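Local coordinates for Alr3699 protein (Nostoc sp., PDB 4XSO), which belongs to the glycosyltransferase families of the GT-B fold, with two Rossmann-like domains facing each other across a cleft, at residues 24-29 with 51-56; 110-115 with 148-153; 132-137 with 216-221; 327-332 with 340-345. All coordinates share one frame; numbering follows the deposited sequence.

Interaction 1. Residues 24-29 with 51-56; sequences CLIDIA and EQHHIP
The imidazole of His53, which receives a methyl group of Ile26 on one face, is tethered through ND1 by a hydrogen bond to the backbone O of Leu49, one turn earlier in the chain. With this bond limiting its rotation, the ring offers a flat target to helix 20-29. Ile26 CG2 stands almost exactly above its centre, 3.9 Å from the centroid of the His53 ring and only 4° off the normal, a CH-pi contact in which the two side chains cross at about a right angle. With chi1 of Ile26 at -60°, CG1 lies beside the backbone N, which puts CG2 anti to that N and over the ring. Two residues on from His53, Ile55 pushes its terminal CD1 against the helix, 4.2 Å from Ala29 CB and 3.9 Å from the backbone O of Ile26. A Schellman motif ends helix 45-52 just before Ile55: His54, with positive phi, is its C-prime residue, and His54 N bonds Glu51 O at 2.8 Å, while Ile55 N returns to Leu50 O. Both helices are crossovers of the N-terminal Rossmann-like sheet, on either side of strand 36-40 in the chain, and Val38 of that strand touches Ile55. The chemistry is thus apolar across the join, with the helix end bonded to its own turn, implying cohesion through fitted shapes rather than directed bonds.

Interaction 2. Residues 110-115 with 148-153; sequences VGAIAS and NRFASL
This is a small buried contact between two helices of the N-terminal domain, made directly by Ala112 and Phe150 and, one turn along, through a water joining Ser115 to Phe150. The apolar half is slight: the methyl of Ala112 lies 4.1 Å from Phe150 CD2, close to where the ring joins its CB. With CG anti to the carbonyl carbon (chi1 -64°), the Phe150 ring turns toward helix 105-118, where Ala112 O lies over one face. The polar half depends on the water, which gives one hydrogen to Ser115 OG at a short 2.5 Å and the other to the backbone O of Phe150 at 2.7 Å; it also sits in the plane of the Phe150 ring, at its edge. Helices 105-118 and 137-150 are successive crossovers of the Rossmann-like sheet, one leading into strand 122-126 and the other following it, and Leu122 of that strand touches both Ser115 and Phe150. Ser115 OG has a second partner in Arg120 O, in the turn before that strand. The Phe150 ring meets Phe116 of its own chain as well as Phe116 and Phe150 of the second subunit, which places this helix end in the dimer interface.

Interaction 3. Residues 132-137 with 216-221; sequences PEHFSQ and SPWKGQ
Across the cleft of a GT-B fold, two loops from different Rossmann-like domains meet through a single pair of aromatic side chains, His134 from the loop before helix 137-150 and Trp218 from the loop before helix 221-228. The backbones stay far apart, with CA of His134 11.9 Å from CA of Trp218, so the bridge is made by the two side chains alone. The imidazole and the six-membered ring of Trp218 have centroids 4.9 Å apart and planes inclined at 65°, an oblique pairing. The two side chains slide past each other in opposite directions; CG anti to the carbonyl carbon in both (chi1 -59° for His134, -73° for Trp218) carries each ring out toward the opposite loop. The methylene CG of Glu133, from the same loop as the imidazole, lies 3.9 Å above one face of the His134 ring, toward the rim. The hydrogen bonds of the two loops lie in their backbones and at helix starts, behind the rings. On the tryptophan side, a type I turn from Pro217 to Gly220 is closed by Gly220 N to Pro217 O at 3.1 Å, and Trp218 O is bonded by Thr291 OG1. On the histidine side, the Ser136 hydroxyl caps the following helix. GT-B proteins can open and close their cleft, and an interdomain contact this small probably varies with that movement. Its closest approach sets CD2 of His134 3.5 Å from CH2 of Trp218, and the neighbouring NE2 of His134 lies 4.0 Å from CZ2 of Trp218.

Interaction 4. Residues 327-332 with 340-345; sequences NGFLTT and ANIINT
This is the strand-to-helix half of a beta-alpha unit: strand 329-331 packs against helix 336-348, which follows it, through Phe329 and Thr331 on the strand and Ile342 on the helix. The isoleucine is the shared partner, and each outer carbon of its side chain has its own neighbour. CG2 lies over one face of the Phe329 ring, 4.1 Å from the centroid and 27° off the normal, a CH-pi contact displaced toward CG and CD2. CD1 lies on the same side of the ring, out past the CG-CD1 bond, 3.9 Å from Phe329 CD1. CG1 meets the methyl of Thr331, CG2, at 3.7 Å. Alternation along the strand explains the arrangement: Phe329 and Thr331 both turn toward the helix, while Leu330 between them turns away. Strand 329-331 is an edge of the parallel sheet in the C-terminal Rossmann-like domain, paired with strand 310-313, from which Val311 touches both Thr331 and Ile342. Thr331 sorts its two branches accordingly, since with chi1 at 59° the methyl faces Ile342 while OG1 makes a weak hydrogen bond to Ala312 O. Within the helix, Thr345 folds its hydroxyl back on the backbone, OG1 giving a hydrogen bond to Asn341 O at 2.9 Å from above the carbonyl plane. The main-chain N of Thr345 reaches the same Asn341 O from the opposite face, at 2.8 Å.

Three of the four contacts are buried within a domain, and one lies at the surface between domains. Interaction 1 joins a crossover helix of the N-terminal sheet to the turn ending the next one, by methyl groups and an imidazole face; interaction 2 joins two crossover helices near the end of one, by a methyl, a ring and a bridging water beside the dimer interface. Interaction 4 is the counterpart in the C-terminal domain, but there a helix meets its own edge strand. Interactions 1 and 4 both set an isoleucine methyl over a ring face, although their centres are 36 Å apart. Interaction 3 alone spans the two domains, with one oblique ring pair and the smallest buried area of the set.

Interaction 1. Residues 24-29 with 51-56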
loop_
_atom_site.group_PDB
_atom_site.type_symbol
_atom_site.label_atom_id
_atom_site.label_comp_id
_atom_site.label_asym_id
_atom_site.label_seq_id
_atom_site.Cartn_x
_atom_site.Cartn_y
_atom_site.Cartn_z
ATOM N N CYS A 24 -12.177 -20.237 12.775
ATOM C CA CYS A 24 -10.872 -20.899 12.932
ATOM C C CYS A 24 -9.870 -19.943 13.626
ATOM O O CYS A 24 -9.088 -20.368 14.469
ATOM C CB CYS A 24 -10.330 -21.424 11.591
ATOM S SG CYS A 24 -8.810 -22.418 11.691
ATOM N N LEU A 25 -9.926 -18.654 13.283
ATOM C CA LEU A 25 -9.038 -17.658 13.879
ATOM C C LEU A 25 -9.280 -17.511 15.394
ATOM O O LEU A 25 -8.331 -17.327 16.142
ATOM C CB LEU A 25 -9.195 -16.335 13.119
ATOM C CG LEU A 25 -8.282 -15.163 13.600
ATOM C CD1 LEU A 25 -6.834 -15.517 13.386
ATOM C CD2 LEU A 25 -8.600 -13.842 12.887
ATOM N N ILE A 26 -10.513 -17.705 15.868
ATOM C CA ILE A 26 -10.762 -17.721 17.337
ATOM C C ILE A 26 -9.808 -18.713 18.018
ATOM O O ILE A 26 -9.085 -18.393 18.988
ATOM C CB ILE A 26 -12.232 -18.110 17.699
ATOM C CG1 ILE A 26 -13.257 -17.135 17.100
ATOM C CG2 ILE A 26 -12.422 -18.217 19.210
ATOM C CD1 ILE A 26 -12.923 -15.693 17.298
ATOM N N ASP A 27 -9.840 -19.934 17.483
ATOM C CA ASP A 27 -9.066 -21.075 17.955
ATOM C C ASP A 27 -7.569 -20.885 17.777
ATOM O O ASP A 27 -6.744 -21.207 18.689
ATOM C CB ASP A 27 -9.536 -22.372 17.221
ATOM C CG ASP A 27 -10.977 -22.807 17.634
ATOM O OD1 ASP A 27 -11.359 -22.607 18.820
ATOM O OD2 ASP A 27 -11.748 -23.276 16.769
ATOM N N ILE A 28 -7.181 -20.293 16.654
ATOM C CA ILE A 28 -5.727 -20.032 16.426
ATOM C C ILE A 28 -5.190 -18.969 17.411
ATOM O O ILE A 28 -4.145 -19.140 17.976
ATOM C CB ILE A 28 -5.502 -19.594 14.976
ATOM C CG1 ILE A 28 -5.797 -20.711 13.978
ATOM C CG2 ILE A 28 -4.090 -19.137 14.768
ATOM C CD1 ILE A 28 -6.140 -20.169 12.599
ATOM N N ALA A 29 -5.985 -17.928 17.656
ATOM C CA ALA A 29 -5.626 -16.792 18.466
ATOM C C ALA A 29 -5.693 -16.962 20.005
ATOM O O ALA A 29 -4.911 -16.327 20.755
ATOM C CB ALA A 29 -6.479 -15.628 18.038
ATOM N N GLU A 51 -14.433 -10.425 21.421
ATOM C CA GLU A 51 -14.543 -9.860 22.756
ATOM C C GLU A 51 -15.077 -10.889 23.764
ATOM O O GLU A 51 -14.489 -11.098 24.854
ATOM C CB GLU A 51 -15.448 -8.622 22.705
ATOM C CG GLU A 51 -14.806 -7.407 22.035
ATOM C CD GLU A 51 -15.820 -6.331 21.677
ATOM O OE1 GLU A 51 -17.046 -6.594 21.738
ATOM O OE2 GLU A 51 -15.400 -5.251 21.257
ATOM N N GLN A 52 -16.090 -11.639 23.366
ATOM C CA GLN A 52 -16.614 -12.704 24.236
ATOM C C GLN A 52 -15.538 -13.707 24.610
ATOM O O GLN A 52 -15.659 -14.408 25.599
ATOM C CB GLN A 52 -17.766 -13.456 23.550
ATOM C CG GLN A 52 -19.000 -12.552 23.262
ATOM C CD GLN A 52 -20.166 -13.310 22.640
ATOM O OE1 GLN A 52 -20.012 -14.461 22.232
ATOM N NE2 GLN A 52 -21.339 -12.655 22.555
ATOM N N HIS A 53 -14.518 -13.839 23.776
ATOM C CA HIS A 53 -13.446 -14.779 24.046
ATOM C C HIS A 53 -12.204 -14.087 24.610
ATOM O O HIS A 53 -11.176 -14.705 24.671
ATOM C CB HIS A 53 -13.098 -15.561 22.766
ATOM C CG HIS A 53 -14.070 -16.656 22.431
ATOM N ND1 HIS A 53 -15.132 -16.477 21.560
ATOM C CD2 HIS A 53 -14.120 -17.952 22.824
ATOM C CE1 HIS A 53 -15.785 -17.617 21.424
ATOM N NE2 HIS A 53 -15.200 -18.524 22.191
ATOM N N HIS A 54 -12.312 -12.824 25.035
ATOM C CA HIS A 54 -11.200 -12.033 25.585
ATOM C C HIS A 54 -10.023 -11.828 24.599
ATOM O O HIS A 54 -8.877 -11.618 25.013
ATOM C CB HIS A 54 -10.711 -12.542 26.970
ATOM C CG HIS A 54 -11.827 -12.746 27.944
ATOM N ND1 HIS A 54 -12.478 -11.694 28.551
ATOM C CD2 HIS A 54 -12.467 -13.872 28.346
ATOM C CE1 HIS A 54 -13.473 -12.157 29.281
ATOM N NE2 HIS A 54 -13.484 -13.478 29.179
ATOM N N ILE A 55 -10.334 -11.816 23.303
ATOM C CA ILE A 55 -9.306 -11.616 22.313
ATOM C C ILE A 55 -9.351 -10.156 21.931
ATOM O O ILE A 55 -10.338 -9.686 21.416
ATOM C CB ILE A 55 -9.478 -12.530 21.122
ATOM C CG1 ILE A 55 -9.350 -13.954 21.567
ATOM C CG2 ILE A 55 -8.367 -12.317 20.064
ATOM C CD1 ILE A 55 -9.805 -14.918 20.515
ATOM N N PRO A 56 -8.215 -9.448 22.110
ATOM C CA PRO A 56 -8.247 -8.056 21.772
ATOM C C PRO A 56 -8.575 -7.892 20.288
ATOM O O PRO A 56 -8.046 -8.641 19.440
ATOM C CB PRO A 56 -6.867 -7.552 22.111
ATOM C CG PRO A 56 -6.312 -8.536 23.090
ATOM C CD PRO A 56 -6.927 -9.869 22.680
#

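Interaction 2. Residues 110-115 with 148-153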
loop_
_atom_site.group_PDB
_atom_site.type_symbol
_atom_site.label_atom_id
_atom_site.label_comp_id
_atom_site.label_asym_id
_atom_site.label_seq_id
_atom_site.Cartn_x
_atom_site.Cartn_y
_atom_site.Cartn_z
ATOM N N VAL A 110 -2.988 -5.896 2.496
ATOM C CA VAL A 110 -2.607 -4.889 3.450
ATOM C C VAL A 110 -1.486 -5.379 4.337
ATOM O O VAL A 110 -0.560 -4.648 4.657
ATOM C CB VAL A 110 -3.841 -4.478 4.313
ATOM C CG1 VAL A 110 -3.434 -3.597 5.485
ATOM C CG2 VAL A 110 -4.914 -3.838 3.460
ATOM N N GLY A 111 -1.564 -6.619 4.780
ATOM C CA GLY A 111 -0.516 -7.135 5.664
ATOM C C GLY A 111 0.848 -7.198 4.982
ATOM O O GLY A 111 1.877 -7.030 5.613
ATOM N N ALA A 112 0.856 -7.469 3.678
ATOM C CA ALA A 112 2.115 -7.494 2.878
ATOM C C ALA A 112 2.798 -6.132 2.818
ATOM O O ALA A 112 4.015 -5.973 3.040
ATOM C CB ALA A 112 1.840 -8.017 1.445
ATOM N N ILE A 113 1.994 -5.114 2.572
ATOM C CA ILE A 113 2.485 -3.720 2.596
ATOM C C ILE A 113 2.983 -3.354 3.961
ATOM O O ILE A 113 4.088 -2.814 4.093
ATOM C CB ILE A 113 1.401 -2.723 2.210
ATOM C CG1 ILE A 113 1.025 -2.992 0.773
ATOM C CG2 ILE A 113 1.842 -1.282 2.452
ATOM C CD1 ILE A 113 -0.249 -2.292 0.341
ATOM N N ALA A 114 2.203 -3.675 4.985
ATOM C CA ALA A 114 2.597 -3.357 6.346
ATOM C C ALA A 114 3.819 -4.100 6.750
ATOM O O ALA A 114 4.629 -3.629 7.610
ATOM C CB ALA A 114 1.476 -3.711 7.345
ATOM N N SER A 115 3.944 -5.312 6.207
ATOM C CA SER A 115 5.054 -6.165 6.601
ATOM C C SER A 115 6.420 -5.531 6.234
ATOM O O SER A 115 7.399 -5.521 7.068
ATOM C CB SER A 115 4.931 -7.547 5.956
ATOM O OG SER A 115 6.088 -8.343 6.212
ATOM N N ASN A 148 4.064 -14.652 -2.445
ATOM C CA ASN A 148 5.317 -15.178 -2.895
ATOM C C ASN A 148 6.455 -14.268 -2.530
ATOM O O ASN A 148 7.550 -14.709 -2.181
ATOM C CB ASN A 148 5.346 -15.384 -4.447
ATOM C CG ASN A 148 4.473 -16.521 -4.880
ATOM O OD1 ASN A 148 4.019 -17.289 -4.040
ATOM N ND2 ASN A 148 4.253 -16.663 -6.189
ATOM N N ARG A 149 6.221 -12.987 -2.596
ATOM C CA ARG A 149 7.335 -12.075 -2.328
ATOM C C ARG A 149 7.514 -11.726 -0.827
ATOM O O ARG A 149 8.650 -11.441 -0.380
ATOM C CB ARG A 149 7.192 -10.782 -3.114
ATOM C CG ARG A 149 8.385 -9.831 -2.916
ATOM C CD ARG A 149 8.514 -8.705 -3.968
ATOM N NE ARG A 149 9.872 -8.099 -3.947
ATOM C CZ ARG A 149 10.250 -7.016 -4.643
ATOM N NH1 ARG A 149 9.402 -6.386 -5.465
ATOM N NH2 ARG A 149 11.507 -6.571 -4.533
ATOM N N PHE A 150 6.424 -11.624 -0.099
ATOM C CA PHE A 150 6.550 -11.057 1.275
ATOM C C PHE A 150 6.286 -12.014 2.383
ATOM O O PHE A 150 6.614 -11.735 3.551
ATOM C CB PHE A 150 5.591 -9.898 1.437
ATOM C CG PHE A 150 5.905 -8.760 0.528
ATOM C CD1 PHE A 150 6.982 -7.951 0.811
ATOM C CD2 PHE A 150 5.249 -8.624 -0.685
ATOM C CE1 PHE A 150 7.345 -6.938 -0.074
ATOM C CE2 PHE A 150 5.613 -7.633 -1.583
ATOM C CZ PHE A 150 6.651 -6.772 -1.266
ATOM N N ALA A 151 5.577 -13.087 2.076
ATOM C CA ALA A 151 5.192 -14.020 3.174
ATOM C C ALA A 151 6.317 -14.966 3.498
ATOM O O ALA A 151 6.877 -15.529 2.623
ATOM C CB ALA A 151 3.957 -14.801 2.735
ATOM N N SER A 152 6.663 -15.130 4.779
ATOM C CA SER A 152 7.604 -16.099 5.187
ATOM C C SER A 152 7.050 -17.509 5.126
ATOM O O SER A 152 7.806 -18.453 5.138
ATOM C CB SER A 152 8.047 -15.825 6.645
ATOM O OG SER A 152 8.830 -14.673 6.665
ATOM N N LEU A 153 5.726 -17.640 5.152
ATOM C CA LEU A 153 5.093 -18.915 5.303
ATOM C C LEU A 153 3.631 -18.752 4.838
ATOM O O LEU A 153 3.003 -17.754 5.115
ATOM C CB LEU A 153 5.147 -19.299 6.783
ATOM C CG LEU A 153 4.173 -20.392 7.157
ATOM C CD1 LEU A 153 4.712 -21.717 6.641
ATOM C CD2 LEU A 153 4.012 -20.394 8.680
HETATM O O HOH W 1 7.531 -9.274 4.354
#

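Interaction 3. Residues 132-137 with 216-221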
loop_
_atom_site.group_PDB
_atom_site.type_symbol
_atom_site.label_atom_id
_atom_site.label_comp_id
_atom_site.label_asym_id
_atom_site.label_seq_id
_atom_site.Cartn_x
_atom_site.Cartn_y
_atom_site.Cartn_z
ATOM N N PRO A 132 -10.051 -19.507 -10.072
ATOM C CA PRO A 132 -10.547 -18.462 -10.964
ATOM C C PRO A 132 -12.051 -18.519 -11.224
ATOM O O PRO A 132 -12.566 -17.624 -11.859
ATOM C CB PRO A 132 -9.754 -18.672 -12.282
ATOM C CG PRO A 132 -8.840 -19.816 -12.063
ATOM C CD PRO A 132 -9.211 -20.495 -10.772
ATOM N N GLU A 133 -12.750 -19.544 -10.745
ATOM C CA GLU A 133 -14.218 -19.552 -10.782
ATOM C C GLU A 133 -14.859 -18.724 -9.679
ATOM O O GLU A 133 -15.992 -18.272 -9.835
ATOM C CB GLU A 133 -14.730 -20.979 -10.732
ATOM C CG GLU A 133 -16.243 -21.078 -10.859
ATOM C CD GLU A 133 -16.790 -20.716 -12.275
ATOM O OE1 GLU A 133 -15.987 -20.346 -13.200
ATOM O OE2 GLU A 133 -18.045 -20.820 -12.432
ATOM N N HIS A 134 -14.157 -18.527 -8.554
ATOM C CA HIS A 134 -14.725 -17.799 -7.423
ATOM C C HIS A 134 -13.973 -16.517 -7.020
ATOM O O HIS A 134 -14.397 -15.820 -6.133
ATOM C CB HIS A 134 -14.865 -18.769 -6.261
ATOM C CG HIS A 134 -15.745 -19.941 -6.574
ATOM N ND1 HIS A 134 -15.257 -21.222 -6.726
ATOM C CD2 HIS A 134 -17.076 -20.016 -6.814
ATOM C CE1 HIS A 134 -16.247 -22.039 -7.020
ATOM N NE2 HIS A 134 -17.363 -21.334 -7.082
ATOM N N PHE A 135 -12.875 -16.196 -7.692
ATOM C CA PHE A 135 -12.130 -15.002 -7.409
ATOM C C PHE A 135 -11.669 -14.460 -8.733
ATOM O O PHE A 135 -11.288 -15.223 -9.606
ATOM C CB PHE A 135 -10.915 -15.341 -6.520
ATOM C CG PHE A 135 -11.301 -15.833 -5.144
ATOM C CD1 PHE A 135 -11.867 -14.967 -4.229
ATOM C CD2 PHE A 135 -11.157 -17.159 -4.798
ATOM C CE1 PHE A 135 -12.252 -15.412 -2.979
ATOM C CE2 PHE A 135 -11.544 -17.617 -3.570
ATOM C CZ PHE A 135 -12.084 -16.750 -2.645
ATOM N N SER A 136 -11.645 -13.146 -8.877
ATOM C CA SER A 136 -11.229 -12.568 -10.139
ATOM C C SER A 136 -9.771 -12.831 -10.287
ATOM O O SER A 136 -9.049 -12.963 -9.294
ATOM C CB SER A 136 -11.482 -11.060 -10.175
ATOM O OG SER A 136 -10.604 -10.370 -9.308
ATOM N N GLN A 137 -9.307 -12.860 -11.531
ATOM C CA GLN A 137 -7.905 -13.129 -11.814
ATOM C C GLN A 137 -7.035 -12.050 -11.184
ATOM O O GLN A 137 -5.973 -12.343 -10.634
ATOM C CB GLN A 137 -7.663 -13.187 -13.323
ATOM C CG GLN A 137 -7.915 -14.552 -13.940
ATOM C CD GLN A 137 -6.770 -15.518 -13.707
ATOM O OE1 GLN A 137 -5.997 -15.365 -12.760
ATOM N NE2 GLN A 137 -6.655 -16.520 -14.572
ATOM N N SER A 216 -28.361 -22.303 1.318
ATOM C CA SER A 216 -27.662 -21.681 0.186
ATOM C C SER A 216 -27.523 -22.650 -1.014
ATOM O O SER A 216 -27.516 -23.869 -0.838
ATOM C CB SER A 216 -26.339 -21.135 0.679
ATOM O OG SER A 216 -25.651 -20.585 -0.388
ATOM N N PRO A 217 -27.620 -22.386 -2.213
ATOM C CA PRO A 217 -27.588 -23.409 -3.286
ATOM C C PRO A 217 -26.262 -24.153 -3.333
ATOM O O PRO A 217 -26.232 -25.344 -3.613
ATOM C CB PRO A 217 -27.770 -22.608 -4.593
ATOM C CG PRO A 217 -28.255 -21.251 -4.176
ATOM C CD PRO A 217 -27.990 -21.038 -2.710
ATOM N N TRP A 218 -25.178 -23.442 -3.028
ATOM C CA TRP A 218 -23.843 -24.044 -3.015
ATOM C C TRP A 218 -23.802 -25.162 -1.946
ATOM O O TRP A 218 -23.060 -26.137 -2.126
ATOM C CB TRP A 218 -22.738 -23.012 -2.686
ATOM C CG TRP A 218 -22.371 -22.008 -3.754
ATOM C CD1 TRP A 218 -23.039 -21.736 -4.917
ATOM C CD2 TRP A 218 -21.246 -21.089 -3.710
ATOM N NE1 TRP A 218 -22.389 -20.730 -5.611
ATOM C CE2 TRP A 218 -21.289 -20.317 -4.893
ATOM C CE3 TRP A 218 -20.198 -20.854 -2.784
ATOM C CZ2 TRP A 218 -20.317 -19.323 -5.179
ATOM C CZ3 TRP A 218 -19.236 -19.860 -3.070
ATOM C CH2 TRP A 218 -19.307 -19.114 -4.253
ATOM N N LYS A 219 -24.562 -24.999 -0.851
ATOM C CA LYS A 219 -24.574 -25.999 0.225
ATOM C C LYS A 219 -25.421 -27.244 -0.044
ATOM O O LYS A 219 -25.333 -28.229 0.709
ATOM C CB LYS A 219 -24.925 -25.372 1.565
ATOM C CG LYS A 219 -23.908 -24.286 1.992
ATOM C CD LYS A 219 -22.559 -24.925 2.294
ATOM C CE LYS A 219 -21.489 -23.957 2.748
ATOM N NZ LYS A 219 -21.473 -23.919 4.240
ATOM N N GLY A 220 -26.259 -27.203 -1.078
ATOM C CA GLY A 220 -26.879 -28.414 -1.620
ATOM C C GLY A 220 -27.980 -29.117 -0.837
ATOM O O GLY A 220 -28.195 -30.325 -0.955
ATOM N N GLN A 221 -28.747 -28.377 -0.085
ATOM C CA GLN A 221 -29.891 -28.989 0.607
ATOM C C GLN A 221 -30.873 -29.632 -0.366
ATOM O O GLN A 221 -31.465 -30.636 -0.033
ATOM C CB GLN A 221 -30.649 -27.946 1.446
ATOM C CG GLN A 221 -29.967 -27.586 2.757
ATOM C CD GLN A 221 -28.993 -26.425 2.619
ATOM O OE1 GLN A 221 -28.786 -25.898 1.526
ATOM N NE2 GLN A 221 -28.384 -26.023 3.740
#

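Interaction 4. Residues 327-332 with 340-345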
loop_
_atom_site.group_PDB
_atom_site.type_symbol
_atom_site.label_atom_id
_atom_site.label_comp_id
_atom_site.label_asym_id
_atom_site.label_seq_id
_atom_site.Cartn_x
_atom_site.Cartn_y
_atom_site.Cartn_z
ATOM N N ASN A 327 -14.198 -44.494 7.254
ATOM C CA ASN A 327 -14.581 -43.546 8.351
ATOM C C ASN A 327 -15.612 -42.550 7.869
ATOM O O ASN A 327 -15.837 -41.514 8.455
ATOM C CB ASN A 327 -13.333 -42.871 8.874
ATOM C CG ASN A 327 -12.456 -42.359 7.738
ATOM O OD1 ASN A 327 -12.958 -41.841 6.719
ATOM N ND2 ASN A 327 -11.152 -42.637 7.842
ATOM N N GLY A 328 -16.245 -42.892 6.767
ATOM C CA GLY A 328 -17.313 -42.115 6.166
ATOM C C GLY A 328 -17.577 -42.578 4.713
ATOM O O GLY A 328 -17.026 -43.562 4.257
ATOM N N PHE A 329 -18.367 -41.813 3.996
ATOM C CA PHE A 329 -18.729 -42.091 2.605
ATOM C C PHE A 329 -18.565 -40.848 1.794
ATOM O O PHE A 329 -18.768 -39.716 2.284
ATOM C CB PHE A 329 -20.154 -42.555 2.478
ATOM C CG PHE A 329 -20.481 -43.741 3.343
ATOM C CD1 PHE A 329 -20.211 -45.006 2.933
ATOM C CD2 PHE A 329 -21.051 -43.544 4.594
ATOM C CE1 PHE A 329 -20.519 -46.099 3.707
ATOM C CE2 PHE A 329 -21.322 -44.614 5.399
ATOM C CZ PHE A 329 -21.074 -45.885 4.954
ATOM N N LEU A 330 -18.237 -41.060 0.528
ATOM C CA LEU A 330 -18.006 -39.957 -0.385
ATOM C C LEU A 330 -18.848 -40.241 -1.598
ATOM O O LEU A 330 -18.848 -41.341 -2.057
ATOM C CB LEU A 330 -16.565 -39.837 -0.821
ATOM C CG LEU A 330 -15.570 -39.471 0.268
ATOM C CD1 LEU A 330 -14.150 -39.586 -0.294
ATOM C CD2 LEU A 330 -15.894 -38.091 0.792
ATOM N N THR A 331 -19.543 -39.241 -2.103
ATOM C CA THR A 331 -20.344 -39.372 -3.322
ATOM C C THR A 331 -20.120 -38.203 -4.263
ATOM O O THR A 331 -19.771 -37.100 -3.845
ATOM C CB THR A 331 -21.835 -39.362 -2.968
ATOM O OG1 THR A 331 -22.130 -38.138 -2.290
ATOM C CG2 THR A 331 -22.164 -40.506 -2.068
ATOM N N THR A 332 -20.393 -38.434 -5.544
ATOM C CA THR A 332 -20.183 -37.428 -6.558
ATOM C C THR A 332 -21.013 -36.205 -6.320
ATOM O O THR A 332 -22.194 -36.315 -6.219
ATOM C CB THR A 332 -20.630 -37.989 -7.902
ATOM O OG1 THR A 332 -19.943 -39.231 -8.138
ATOM C CG2 THR A 332 -20.367 -36.984 -9.004
ATOM N N ALA A 340 -28.632 -41.385 -2.083
ATOM C CA ALA A 340 -29.701 -42.249 -1.573
ATOM C C ALA A 340 -29.190 -43.661 -1.364
ATOM O O ALA A 340 -29.556 -44.375 -0.386
ATOM C CB ALA A 340 -30.909 -42.257 -2.506
ATOM N N ASN A 341 -28.346 -44.096 -2.267
ATOM C CA ASN A 341 -27.759 -45.411 -2.125
ATOM C C ASN A 341 -26.964 -45.532 -0.828
ATOM O O ASN A 341 -27.056 -46.556 -0.121
ATOM C CB ASN A 341 -26.812 -45.684 -3.272
ATOM C CG ASN A 341 -27.533 -45.949 -4.584
ATOM O OD1 ASN A 341 -28.728 -46.215 -4.638
ATOM N ND2 ASN A 341 -26.778 -45.945 -5.636
ATOM N N ILE A 342 -26.215 -44.482 -0.485
ATOM C CA ILE A 342 -25.521 -44.471 0.818
ATOM C C ILE A 342 -26.479 -44.543 1.948
ATOM O O ILE A 342 -26.274 -45.284 2.920
ATOM C CB ILE A 342 -24.629 -43.217 0.981
ATOM C CG1 ILE A 342 -23.485 -43.255 -0.026
ATOM C CG2 ILE A 342 -24.065 -43.137 2.396
ATOM C CD1 ILE A 342 -22.732 -44.609 -0.057
ATOM N N ILE A 343 -27.522 -43.727 1.884
ATOM C CA ILE A 343 -28.499 -43.682 3.004
ATOM C C ILE A 343 -29.116 -45.075 3.207
ATOM O O ILE A 343 -29.176 -45.610 4.314
ATOM C CB ILE A 343 -29.622 -42.663 2.716
ATOM C CG1 ILE A 343 -29.038 -41.260 2.733
ATOM C CG2 ILE A 343 -30.743 -42.818 3.717
ATOM C CD1 ILE A 343 -30.066 -40.188 2.363
ATOM N N ASN A 344 -29.522 -45.682 2.099
ATOM C CA ASN A 344 -30.041 -47.033 2.127
ATOM C C ASN A 344 -29.009 -48.077 2.639
ATOM O O ASN A 344 -29.371 -48.999 3.361
ATOM C CB ASN A 344 -30.578 -47.411 0.747
ATOM C CG ASN A 344 -31.991 -46.881 0.509
ATOM O OD1 ASN A 344 -32.878 -47.108 1.308
ATOM N ND2 ASN A 344 -32.202 -46.175 -0.578
ATOM N N THR A 345 -27.737 -47.928 2.265
ATOM C CA THR A 345 -26.712 -48.793 2.783
ATOM C C THR A 345 -26.632 -48.663 4.276
ATOM O O THR A 345 -26.451 -49.667 4.960
ATOM C CB THR A 345 -25.361 -48.420 2.216
ATOM O OG1 THR A 345 -25.374 -48.762 0.837
ATOM C CG2 THR A 345 -24.251 -49.151 2.922
#